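Local coordinates for protein tRNA-splicing ligase RtcB (Thermus thermophilus, PDB 2EPG) that probably joins RNA ends carrying a 2',3'-cyclic phosphate or 3'-phosphate to 5'-hydroxyl RNA ends, using GTP and manganese, at residues A[358-366]-A[375-383]; A[403-413]-A[461-472]. All blocks are in the same frame, centred on the assembly; numbering follows the deposited sequence.

Overall arrangement
Interaction 1 joins 358-366 to 375-383, and interaction 2 sets 403-413 against the helix at 462-470; their centres lie about 11 Å apart. They meet where the short strands 360-361 and 407-408 pair antiparallel. A362 N probably donates to G406 O at 2.7 Å, and T360 OG1 probably donates to C409 O at 2.8 Å, one residue before H410. H410 is the predicted site of the GMP-histidine intermediate, and 410-413 are predicted to bind GMP. G358 O lies 2.9 Å from H410 CD2. T360 also comes within about 3 Å, side chain to side chain, of H339, a predicted manganese and GMP ligand, and interaction 1 therefore borders the same site.

Interaction 1: residues A[358-366]-A[375-383]; sequences GATRAFGPG and RRVGQPVLV
Q379 OE1 is gripped from R361 by two nitrogens, NE at 2.9 Å and NH1 at 3.1 Å, both arriving on the same face of the amide. The approach is side-on to the guanidinium, whose plane lies 40° from that of the amide. A weak third bond comes from F363 N. The other half of the amide is held as well: Q379 NE2 gives one proton to R361 O at 2.7 Å, from above the carbonyl plane, and another to P380 O, fixing the group against rotation. With Q379 CG anti to the backbone N (chi1 -180°) and the chain extended beyond it, the amide reaches across to 361-363. F363 CD1 sits 3.6 Å above the centre of the R361 guanidinium. This network of bonds stands where strand 360-361 runs out and strand 380-383 begins; the strands themselves pair with other neighbours, 407-408 and 391-395 respectively. Backbone bonds carry the link onward, Q379 N to F363 O and G366 N to R375 O. The P365 ring packs on the turn at 375-378, its CB 3.5 Å from R376 O. Farther along strand 380-383, V381 divides its methyls, CG2 against A362 CB and CG1 against T360 OG1, the hydroxyl that bonds to C409 O.

Interaction 2: residues A[403-413]-A[461-472]; sequences VSFGSSCHGAG and SLVVEAVEGAGI
A helix packs here against an irregular strand-and-loop segment beside the predicted GMP-binding site: 462-470 lies along 407-413, whose strand 407-408 pairs with 360-361. Just beyond the C-terminal end of the helix, S408 OG donates to I472 O at 2.8 Å, tilted 31° from the carbonyl plane; chi1 of -163° swings the hydroxyl away from the S408 backbone N, and it also lies against V467 CG1. Losing the hydroxyl, as with an alanine at this place, is likely to leave I472 O without this donor and the residues after the helix less firmly tied to strand 407-408. V467 CG2 presses on C409 CB at 3.5 Å, tighter than usual for two carbons, and touches SG as well. One turn earlier, V463 CG1 meets C409 CB at 4.0 Å. I472 CG2 packs on V403 CG2. S461 is the N-cap: its OG accepts from V464 N at 3.2 Å in a nearly straight bond (179°) and donates to A412 O, though the modelled separation there is doubtfully short. The helix closes at G471 in a Schellman motif, and past its N-terminal end, at S461 and V463, runs the predicted GMP-binding loop 410-413 of the RtcB ligases, led by H410, whose ND1 is hydrogen-bonded to H339 ND1.

Interaction 1: residues A[358-366]-A[375-383]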
ATOM      1  N   GLY A 358       1.534  -4.913  -4.289  1.00 27.09           N
ATOM      2  CA  GLY A 358       2.896  -4.561  -3.920  1.00 27.83           C
ATOM      3  C   GLY A 358       3.411  -3.408  -4.769  1.00 29.71           C
ATOM      4  O   GLY A 358       4.539  -3.429  -5.261  1.00 29.99           O
ATOM      5  N   ALA A 359       2.559  -2.415  -4.968  1.00 27.37           N
ATOM      6  CA  ALA A 359       2.911  -1.234  -5.743  1.00 27.88           C
ATOM      7  C   ALA A 359       1.946  -0.180  -5.240  1.00 28.07           C
ATOM      8  O   ALA A 359       0.888  -0.506  -4.685  1.00 27.40           O
ATOM      9  CB  ALA A 359       2.717  -1.478  -7.235  1.00 24.23           C
ATOM     10  N   THR A 360       2.314   1.077  -5.422  1.00 28.35           N
ATOM     11  CA  THR A 360       1.511   2.182  -4.926  1.00 26.69           C
ATOM     12  C   THR A 360       0.948   3.077  -5.988  1.00 26.48           C
ATOM     13  O   THR A 360       1.469   3.142  -7.095  1.00 27.36           O
ATOM     14  CB  THR A 360       2.353   3.105  -4.010  1.00 28.15           C
ATOM     15  OG1 THR A 360       3.543   3.507  -4.711  1.00 25.25           O
ATOM     16  CG2 THR A 360       2.737   2.395  -2.721  1.00 24.58           C
ATOM     17  N   ARG A 361      -0.132   3.766  -5.633  1.00 25.84           N
ATOM     18  CA  ARG A 361      -0.722   4.749  -6.517  1.00 25.01           C
ATOM     19  C   ARG A 361       0.260   5.880  -6.259  1.00 22.90           C
ATOM     20  O   ARG A 361       0.723   6.051  -5.132  1.00 21.13           O
ATOM     21  CB  ARG A 361      -2.119   5.177  -6.057  1.00 24.45           C
ATOM     22  CG  ARG A 361      -2.838   6.038  -7.079  1.00 25.28           C
ATOM     23  CD  ARG A 361      -4.110   6.673  -6.515  1.00 28.42           C
ATOM     24  NE  ARG A 361      -3.812   7.721  -5.546  1.00 28.19           N
ATOM     25  CZ  ARG A 361      -4.734   8.513  -5.003  1.00 31.24           C
ATOM     26  NH1 ARG A 361      -4.387   9.450  -4.130  1.00 30.00           N
ATOM     27  NH2 ARG A 361      -6.008   8.363  -5.328  1.00 28.67           N
ATOM     28  N   ALA A 362       0.576   6.651  -7.285  1.00 23.05           N
ATOM     29  CA  ALA A 362       1.552   7.719  -7.116  1.00 23.32           C
ATOM     30  C   ALA A 362       1.239   8.866  -8.055  1.00 24.37           C
ATOM     31  O   ALA A 362       1.984   9.123  -9.013  1.00 22.19           O
ATOM     32  CB  ALA A 362       2.947   7.168  -7.393  1.00 23.74           C
ATOM     33  N   PHE A 363       0.120   9.538  -7.786  1.00 23.62           N
ATOM     34  CA  PHE A 363      -0.302  10.655  -8.602  1.00 25.43           C
ATOM     35  C   PHE A 363       0.688  11.822  -8.572  1.00 26.10           C
ATOM     36  O   PHE A 363       1.405  12.048  -7.576  1.00 24.73           O
ATOM     37  CB  PHE A 363      -1.707  11.094  -8.191  1.00 26.92           C
ATOM     38  CG  PHE A 363      -2.794  10.149  -8.652  1.00 27.92           C
ATOM     39  CD1 PHE A 363      -4.104  10.303  -8.211  1.00 27.83           C
ATOM     40  CD2 PHE A 363      -2.494   9.090  -9.515  1.00 29.84           C
ATOM     41  CE1 PHE A 363      -5.101   9.420  -8.620  1.00 30.83           C
ATOM     42  CE2 PHE A 363      -3.481   8.194  -9.937  1.00 30.29           C
ATOM     43  CZ  PHE A 363      -4.794   8.358  -9.487  1.00 31.35           C
ATOM     44  N   GLY A 364       0.734  12.554  -9.681  1.00 24.80           N
ATOM     45  CA  GLY A 364       1.673  13.657  -9.792  1.00 25.98           C
ATOM     46  C   GLY A 364       1.112  15.052  -9.639  1.00 26.75           C
ATOM     47  O   GLY A 364      -0.094  15.228  -9.439  1.00 26.94           O
ATOM     48  N   PRO A 365       1.976  16.073  -9.756  1.00 28.55           N
ATOM     49  CA  PRO A 365       1.618  17.495  -9.637  1.00 28.96           C
ATOM     50  C   PRO A 365       0.373  17.860 -10.445  1.00 29.78           C
ATOM     51  O   PRO A 365       0.191  17.389 -11.562  1.00 29.88           O
ATOM     52  CB  PRO A 365       2.871  18.209 -10.144  1.00 28.87           C
ATOM     53  CG  PRO A 365       3.982  17.266  -9.708  1.00 29.13           C
ATOM     54  CD  PRO A 365       3.404  15.914 -10.101  1.00 27.83           C
ATOM     55  N   GLY A 366      -0.488  18.689  -9.861  1.00 30.39           N
ATOM     56  CA  GLY A 366      -1.701  19.110 -10.541  1.00 31.84           C
ATOM     57  C   GLY A 366      -2.908  18.181 -10.472  1.00 33.88           C
ATOM     58  O   GLY A 366      -4.013  18.587 -10.827  1.00 35.22           O
ATOM     59  N   ARG A 375      -0.406  19.310  -3.983  1.00 31.16           N
ATOM     60  CA  ARG A 375      -0.672  19.319  -5.405  1.00 31.37           C
ATOM     61  C   ARG A 375       0.446  19.842  -6.297  1.00 32.81           C
ATOM     62  O   ARG A 375       0.631  19.344  -7.407  1.00 31.27           O
ATOM     63  CB  ARG A 375      -1.994  20.054  -5.678  1.00 31.62           C
ATOM     64  CG  ARG A 375      -2.570  19.784  -7.076  1.00 30.59           C
ATOM     65  CD  ARG A 375      -4.028  20.216  -7.185  1.00 34.95           C
ATOM     66  NE  ARG A 375      -4.872  19.532  -6.200  1.00 35.97           N
ATOM     67  CZ  ARG A 375      -6.022  20.013  -5.724  1.00 38.10           C
ATOM     68  NH1 ARG A 375      -6.715  19.317  -4.830  1.00 37.79           N
ATOM     69  NH2 ARG A 375      -6.481  21.189  -6.130  1.00 37.84           N
ATOM     70  N   ARG A 376       1.205  20.822  -5.818  1.00 33.82           N
ATOM     71  CA  ARG A 376       2.297  21.352  -6.621  1.00 36.67           C
ATOM     72  C   ARG A 376       3.469  20.392  -6.733  1.00 34.04           C
ATOM     73  O   ARG A 376       4.176  20.403  -7.731  1.00 35.25           O
ATOM     74  CB  ARG A 376       2.817  22.679  -6.041  1.00 40.76           C
ATOM     75  CG  ARG A 376       1.835  23.828  -6.137  1.00 47.95           C
ATOM     76  CD  ARG A 376       2.342  25.075  -5.421  1.00 54.16           C
ATOM     77  NE  ARG A 376       1.294  26.092  -5.360  1.00 60.42           N
ATOM     78  CZ  ARG A 376       1.343  27.192  -4.609  1.00 63.06           C
ATOM     79  NH1 ARG A 376       0.329  28.057  -4.628  1.00 64.10           N
ATOM     80  NH2 ARG A 376       2.401  27.430  -3.838  1.00 63.51           N
ATOM     81  N   VAL A 377       3.686  19.559  -5.723  1.00 31.55           N
ATOM     82  CA  VAL A 377       4.835  18.663  -5.761  1.00 30.23           C
ATOM     83  C   VAL A 377       4.536  17.199  -6.038  1.00 28.37           C
ATOM     84  O   VAL A 377       5.448  16.433  -6.326  1.00 26.84           O
ATOM     85  CB  VAL A 377       5.644  18.741  -4.443  1.00 32.25           C
ATOM     86  CG1 VAL A 377       6.062  20.171  -4.178  1.00 32.74           C
ATOM     87  CG2 VAL A 377       4.812  18.192  -3.289  1.00 31.72           C
ATOM     88  N   GLY A 378       3.265  16.813  -5.963  1.00 27.91           N
ATOM     89  CA  GLY A 378       2.904  15.425  -6.201  1.00 27.50           C
ATOM     90  C   GLY A 378       2.488  14.678  -4.932  1.00 28.03           C
ATOM     91  O   GLY A 378       2.775  15.109  -3.817  1.00 28.09           O
ATOM     92  N   GLN A 379       1.823  13.545  -5.110  1.00 26.83           N
ATOM     93  CA  GLN A 379       1.349  12.727  -4.001  1.00 24.97           C
ATOM     94  C   GLN A 379       2.496  12.072  -3.242  1.00 24.92           C
ATOM     95  O   GLN A 379       3.460  11.609  -3.840  1.00 25.20           O
ATOM     96  CB  GLN A 379       0.447  11.611  -4.546  1.00 25.90           C
ATOM     97  CG  GLN A 379      -0.139  10.654  -3.480  1.00 24.69           C
ATOM     98  CD  GLN A 379      -0.479   9.318  -4.083  1.00 24.30           C
ATOM     99  OE1 GLN A 379      -1.399   9.199  -4.898  1.00 21.76           O
ATOM    100  NE2 GLN A 379       0.284   8.307  -3.718  1.00 24.68           N
ATOM    101  N   PRO A 380       2.406  12.021  -1.906  1.00 24.78           N
ATOM    102  CA  PRO A 380       3.487  11.376  -1.154  1.00 23.21           C
ATOM    103  C   PRO A 380       3.438   9.864  -1.462  1.00 25.36           C
ATOM    104  O   PRO A 380       2.361   9.294  -1.669  1.00 23.86           O
ATOM    105  CB  PRO A 380       3.116  11.648   0.314  1.00 22.58           C
ATOM    106  CG  PRO A 380       2.272  12.904   0.254  1.00 23.20           C
ATOM    107  CD  PRO A 380       1.454  12.707  -1.008  1.00 22.89           C
ATOM    108  N   VAL A 381       4.601   9.222  -1.500  1.00 25.31           N
ATOM    109  CA  VAL A 381       4.681   7.788  -1.738  1.00 24.31           C
ATOM    110  C   VAL A 381       5.495   7.291  -0.564  1.00 25.63           C
ATOM    111  O   VAL A 381       6.652   7.692  -0.384  1.00 24.42           O
ATOM    112  CB  VAL A 381       5.417   7.454  -3.052  1.00 22.84           C
ATOM    113  CG1 VAL A 381       5.635   5.935  -3.156  1.00 21.94           C
ATOM    114  CG2 VAL A 381       4.607   7.945  -4.241  1.00 24.48           C
ATOM    115  N   LEU A 382       4.886   6.423   0.235  1.00 26.11           N
ATOM    116  CA  LEU A 382       5.526   5.906   1.440  1.00 25.45           C
ATOM    117  C   LEU A 382       6.124   4.546   1.151  1.00 28.19           C
ATOM    118  O   LEU A 382       5.416   3.598   0.817  1.00 27.68           O
ATOM    119  CB  LEU A 382       4.485   5.819   2.569  1.00 21.83           C
ATOM    120  CG  LEU A 382       3.662   7.110   2.734  1.00 22.76           C
ATOM    121  CD1 LEU A 382       2.594   6.958   3.826  1.00 17.86           C
ATOM    122  CD2 LEU A 382       4.609   8.265   3.053  1.00 22.49           C
ATOM    123  N   VAL A 383       7.442   4.459   1.269  1.00 28.06           N
ATOM    124  CA  VAL A 383       8.159   3.228   0.995  1.00 29.19           C
ATOM    125  C   VAL A 383       8.797   2.716   2.278  1.00 30.71           C
ATOM    126  O   VAL A 383       9.901   3.117   2.650  1.00 33.08           O
ATOM    127  CB  VAL A 383       9.244   3.471  -0.084  1.00 31.70           C
ATOM    128  CG1 VAL A 383      10.044   2.210  -0.340  1.00 32.56           C
ATOM    129  CG2 VAL A 383       8.586   3.921  -1.372  1.00 29.85           C
TER

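Interaction 2: residues A[403-413]-A[461-472]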
ATOM      1  N   VAL A 403       3.581   6.909 -18.055  1.00 24.81           N
ATOM      2  CA  VAL A 403       4.127   5.566 -18.223  1.00 26.96           C
ATOM      3  C   VAL A 403       3.820   4.432 -17.267  1.00 27.87           C
ATOM      4  O   VAL A 403       4.189   3.296 -17.557  1.00 30.54           O
ATOM      5  CB  VAL A 403       5.675   5.627 -18.356  1.00 27.74           C
ATOM      6  CG1 VAL A 403       6.058   6.737 -19.360  1.00 26.82           C
ATOM      7  CG2 VAL A 403       6.329   5.876 -16.988  1.00 27.14           C
ATOM      8  N   SER A 404       3.162   4.694 -16.141  1.00 28.83           N
ATOM      9  CA  SER A 404       2.894   3.600 -15.205  1.00 28.65           C
ATOM     10  C   SER A 404       1.510   3.668 -14.602  1.00 27.69           C
ATOM     11  O   SER A 404       1.295   3.165 -13.505  1.00 31.18           O
ATOM     12  CB  SER A 404       3.942   3.610 -14.076  1.00 28.72           C
ATOM     13  OG  SER A 404       3.876   4.794 -13.294  1.00 27.10           O
ATOM     14  N   PHE A 405       0.569   4.268 -15.319  1.00 27.91           N
ATOM     15  CA  PHE A 405      -0.781   4.446 -14.784  1.00 27.27           C
ATOM     16  C   PHE A 405      -0.660   5.143 -13.415  1.00 26.54           C
ATOM     17  O   PHE A 405      -1.297   4.757 -12.430  1.00 24.80           O
ATOM     18  CB  PHE A 405      -1.483   3.084 -14.656  1.00 26.10           C
ATOM     19  CG  PHE A 405      -1.691   2.390 -15.985  1.00 27.04           C
ATOM     20  CD1 PHE A 405      -0.940   1.275 -16.333  1.00 23.94           C
ATOM     21  CD2 PHE A 405      -2.617   2.884 -16.894  1.00 26.24           C
ATOM     22  CE1 PHE A 405      -1.112   0.665 -17.575  1.00 23.72           C
ATOM     23  CE2 PHE A 405      -2.800   2.283 -18.143  1.00 27.15           C
ATOM     24  CZ  PHE A 405      -2.040   1.168 -18.481  1.00 26.16           C
ATOM     25  N   GLY A 406       0.192   6.165 -13.366  1.00 25.52           N
ATOM     26  CA  GLY A 406       0.403   6.913 -12.139  1.00 26.30           C
ATOM     27  C   GLY A 406       0.712   6.009 -10.957  1.00 26.25           C
ATOM     28  O   GLY A 406       0.085   6.135  -9.906  1.00 25.48           O
ATOM     29  N   SER A 407       1.680   5.109 -11.134  1.00 25.45           N
ATOM     30  CA  SER A 407       2.065   4.147 -10.110  1.00 24.97           C
ATOM     31  C   SER A 407       3.551   4.188  -9.755  1.00 26.35           C
ATOM     32  O   SER A 407       4.381   4.552 -10.579  1.00 27.56           O
ATOM     33  CB  SER A 407       1.735   2.736 -10.590  1.00 24.15           C
ATOM     34  OG  SER A 407       0.358   2.614 -10.892  1.00 27.16           O
ATOM     35  N   SER A 408       3.882   3.801  -8.529  1.00 24.39           N
ATOM     36  CA  SER A 408       5.263   3.756  -8.125  1.00 25.26           C
ATOM     37  C   SER A 408       5.544   2.501  -7.298  1.00 26.68           C
ATOM     38  O   SER A 408       4.726   1.584  -7.253  1.00 27.56           O
ATOM     39  CB  SER A 408       5.644   5.024  -7.360  1.00 23.32           C
ATOM     40  OG  SER A 408       7.055   5.144  -7.311  1.00 26.23           O
ATOM     41  N   CYS A 409       6.690   2.453  -6.636  1.00 27.65           N
ATOM     42  CA  CYS A 409       7.041   1.258  -5.878  1.00 30.65           C
ATOM     43  C   CYS A 409       6.484   1.289  -4.465  1.00 31.67           C
ATOM     44  O   CYS A 409       5.993   2.319  -3.993  1.00 31.68           O
ATOM     45  CB  CYS A 409       8.561   1.104  -5.812  1.00 30.45           C
ATOM     46  SG  CYS A 409       9.328   2.301  -4.683  1.00 34.80           S
ATOM     47  N   HIS A 410       6.565   0.157  -3.785  1.00 33.78           N
ATOM     48  CA  HIS A 410       6.076   0.107  -2.419  1.00 40.10           C
ATOM     49  C   HIS A 410       7.171  -0.332  -1.449  1.00 41.28           C
ATOM     50  O   HIS A 410       7.132   0.008  -0.279  1.00 42.75           O
ATOM     51  CB  HIS A 410       4.892  -0.849  -2.323  1.00 41.97           C
ATOM     52  CG  HIS A 410       5.280  -2.256  -2.005  1.00 44.60           C
ATOM     53  ND1 HIS A 410       4.968  -2.855  -0.803  1.00 47.11           N
ATOM     54  CD2 HIS A 410       5.955  -3.183  -2.727  1.00 47.05           C
ATOM     55  CE1 HIS A 410       5.432  -4.094  -0.801  1.00 47.96           C
ATOM     56  NE2 HIS A 410       6.035  -4.318  -1.956  1.00 48.38           N
ATOM     57  N   GLY A 411       8.142  -1.095  -1.932  1.00 44.17           N
ATOM     58  CA  GLY A 411       9.201  -1.561  -1.053  1.00 48.55           C
ATOM     59  C   GLY A 411      10.573  -0.991  -1.348  1.00 51.29           C
ATOM     60  O   GLY A 411      10.823  -0.481  -2.441  1.00 51.19           O
ATOM     61  N   ALA A 412      11.469  -1.088  -0.370  1.00 54.95           N
ATOM     62  CA  ALA A 412      12.831  -0.575  -0.511  1.00 58.69           C
ATOM     63  C   ALA A 412      13.876  -1.684  -0.661  1.00 61.59           C
ATOM     64  O   ALA A 412      14.969  -1.453  -1.185  1.00 61.62           O
ATOM     65  CB  ALA A 412      13.179   0.308   0.693  1.00 57.60           C
ATOM     66  N   GLY A 413      13.541  -2.888  -0.211  1.00 64.78           N
ATOM     67  CA  GLY A 413      14.492  -3.981  -0.299  1.00 68.50           C
ATOM     68  C   GLY A 413      14.031  -5.196  -1.076  1.00 71.64           C
ATOM     69  O   GLY A 413      13.312  -5.074  -2.068  1.00 71.32           O
ATOM     70  N   SER A 461      18.805   1.997  -1.122  1.00 55.52           N
ATOM     71  CA  SER A 461      17.846   1.124  -1.790  1.00 50.73           C
ATOM     72  C   SER A 461      17.952   1.137  -3.303  1.00 47.81           C
ATOM     73  O   SER A 461      17.829   2.188  -3.930  1.00 44.90           O
ATOM     74  CB  SER A 461      16.428   1.512  -1.398  1.00 50.56           C
ATOM     75  OG  SER A 461      15.490   0.672  -2.042  1.00 50.75           O
ATOM     76  N   LEU A 462      18.165  -0.042  -3.884  1.00 44.63           N
ATOM     77  CA  LEU A 462      18.278  -0.170  -5.331  1.00 42.27           C
ATOM     78  C   LEU A 462      16.899   0.076  -5.920  1.00 39.83           C
ATOM     79  O   LEU A 462      16.764   0.701  -6.967  1.00 39.46           O
ATOM     80  CB  LEU A 462      18.770  -1.565  -5.712  1.00 43.83           C
ATOM     81  CG  LEU A 462      20.187  -1.940  -5.255  1.00 46.69           C
ATOM     82  CD1 LEU A 462      20.370  -3.444  -5.402  1.00 47.16           C
ATOM     83  CD2 LEU A 462      21.237  -1.181  -6.065  1.00 45.34           C
ATOM     84  N   VAL A 463      15.875  -0.404  -5.224  1.00 37.10           N
ATOM     85  CA  VAL A 463      14.510  -0.209  -5.681  1.00 36.92           C
ATOM     86  C   VAL A 463      14.228   1.286  -5.841  1.00 35.07           C
ATOM     87  O   VAL A 463      13.845   1.732  -6.924  1.00 34.81           O
ATOM     88  CB  VAL A 463      13.508  -0.836  -4.696  1.00 38.00           C
ATOM     89  CG1 VAL A 463      12.078  -0.601  -5.182  1.00 38.29           C
ATOM     90  CG2 VAL A 463      13.791  -2.347  -4.577  1.00 37.84           C
ATOM     91  N   VAL A 464      14.441   2.058  -4.775  1.00 32.17           N
ATOM     92  CA  VAL A 464      14.217   3.502  -4.826  1.00 31.85           C
ATOM     93  C   VAL A 464      15.088   4.141  -5.911  1.00 31.79           C
ATOM     94  O   VAL A 464      14.670   5.086  -6.578  1.00 30.29           O
ATOM     95  CB  VAL A 464      14.530   4.174  -3.468  1.00 33.03           C
ATOM     96  CG1 VAL A 464      14.460   5.693  -3.609  1.00 34.45           C
ATOM     97  CG2 VAL A 464      13.519   3.712  -2.409  1.00 32.61           C
ATOM     98  N   GLU A 465      16.298   3.615  -6.079  1.00 32.69           N
ATOM     99  CA  GLU A 465      17.241   4.107  -7.081  1.00 34.12           C
ATOM    100  C   GLU A 465      16.652   3.905  -8.482  1.00 33.12           C
ATOM    101  O   GLU A 465      16.678   4.805  -9.338  1.00 31.29           O
ATOM    102  CB  GLU A 465      18.560   3.330  -6.963  1.00 38.43           C
ATOM    103  CG  GLU A 465      19.662   3.755  -7.928  1.00 43.77           C
ATOM    104  CD  GLU A 465      20.844   2.770  -7.955  1.00 48.29           C
ATOM    105  OE1 GLU A 465      20.767   1.757  -8.695  1.00 48.82           O
ATOM    106  OE2 GLU A 465      21.847   3.010  -7.233  1.00 48.90           O
ATOM    107  N   ALA A 466      16.122   2.713  -8.719  1.00 31.57           N
ATOM    108  CA  ALA A 466      15.542   2.415 -10.029  1.00 32.07           C
ATOM    109  C   ALA A 466      14.311   3.280 -10.248  1.00 30.75           C
ATOM    110  O   ALA A 466      14.113   3.852 -11.324  1.00 31.09           O
ATOM    111  CB  ALA A 466      15.169   0.965 -10.108  1.00 32.99           C
ATOM    112  N   VAL A 467      13.484   3.383  -9.218  1.00 29.33           N
ATOM    113  CA  VAL A 467      12.276   4.189  -9.319  1.00 29.77           C
ATOM    114  C   VAL A 467      12.598   5.635  -9.658  1.00 29.14           C
ATOM    115  O   VAL A 467      12.001   6.203 -10.572  1.00 26.62           O
ATOM    116  CB  VAL A 467      11.461   4.123  -8.011  1.00 31.27           C
ATOM    117  CG1 VAL A 467      10.617   5.365  -7.854  1.00 31.04           C
ATOM    118  CG2 VAL A 467      10.572   2.884  -8.036  1.00 31.36           C
ATOM    119  N   GLU A 468      13.535   6.240  -8.932  1.00 28.12           N
ATOM    120  CA  GLU A 468      13.868   7.623  -9.229  1.00 30.90           C
ATOM    121  C   GLU A 468      14.517   7.710 -10.609  1.00 30.36           C
ATOM    122  O   GLU A 468      14.236   8.629 -11.378  1.00 30.50           O
ATOM    123  CB  GLU A 468      14.792   8.225  -8.158  1.00 34.08           C
ATOM    124  CG  GLU A 468      15.107   9.696  -8.438  1.00 40.83           C
ATOM    125  CD  GLU A 468      15.706  10.444  -7.257  1.00 44.23           C
ATOM    126  OE1 GLU A 468      16.766  10.002  -6.749  1.00 43.56           O
ATOM    127  OE2 GLU A 468      15.108  11.476  -6.848  1.00 43.19           O
ATOM    128  N   GLY A 469      15.365   6.742 -10.928  1.00 30.00           N
ATOM    129  CA  GLY A 469      16.015   6.737 -12.222  1.00 30.46           C
ATOM    130  C   GLY A 469      15.024   6.625 -13.373  1.00 31.21           C
ATOM    131  O   GLY A 469      15.197   7.269 -14.411  1.00 32.78           O
ATOM    132  N   ALA A 470      13.987   5.812 -13.203  1.00 28.49           N
ATOM    133  CA  ALA A 470      12.985   5.645 -14.246  1.00 28.13           C
ATOM    134  C   ALA A 470      12.066   6.862 -14.315  1.00 26.93           C
ATOM    135  O   ALA A 470      11.254   6.975 -15.220  1.00 28.55           O
ATOM    136  CB  ALA A 470      12.154   4.357 -13.994  1.00 25.82           C
ATOM    137  N   GLY A 471      12.191   7.772 -13.354  1.00 27.96           N
ATOM    138  CA  GLY A 471      11.365   8.967 -13.357  1.00 27.62           C
ATOM    139  C   GLY A 471       9.963   8.802 -12.778  1.00 27.01           C
ATOM    140  O   GLY A 471       9.111   9.674 -12.944  1.00 25.58           O
ATOM    141  N   ILE A 472       9.712   7.703 -12.076  1.00 26.81           N
ATOM    142  CA  ILE A 472       8.382   7.483 -11.508  1.00 27.05           C
ATOM    143  C   ILE A 472       8.306   7.576  -9.989  1.00 28.83           C
ATOM    144  O   ILE A 472       7.423   6.983  -9.369  1.00 30.01           O
ATOM    145  CB  ILE A 472       7.813   6.118 -11.957  1.00 27.73           C
ATOM    146  CG1 ILE A 472       8.743   4.975 -11.541  1.00 26.23           C
ATOM    147  CG2 ILE A 472       7.638   6.118 -13.456  1.00 28.29           C
ATOM    148  CD1 ILE A 472       8.101   3.577 -11.742  1.00 26.19           C
TER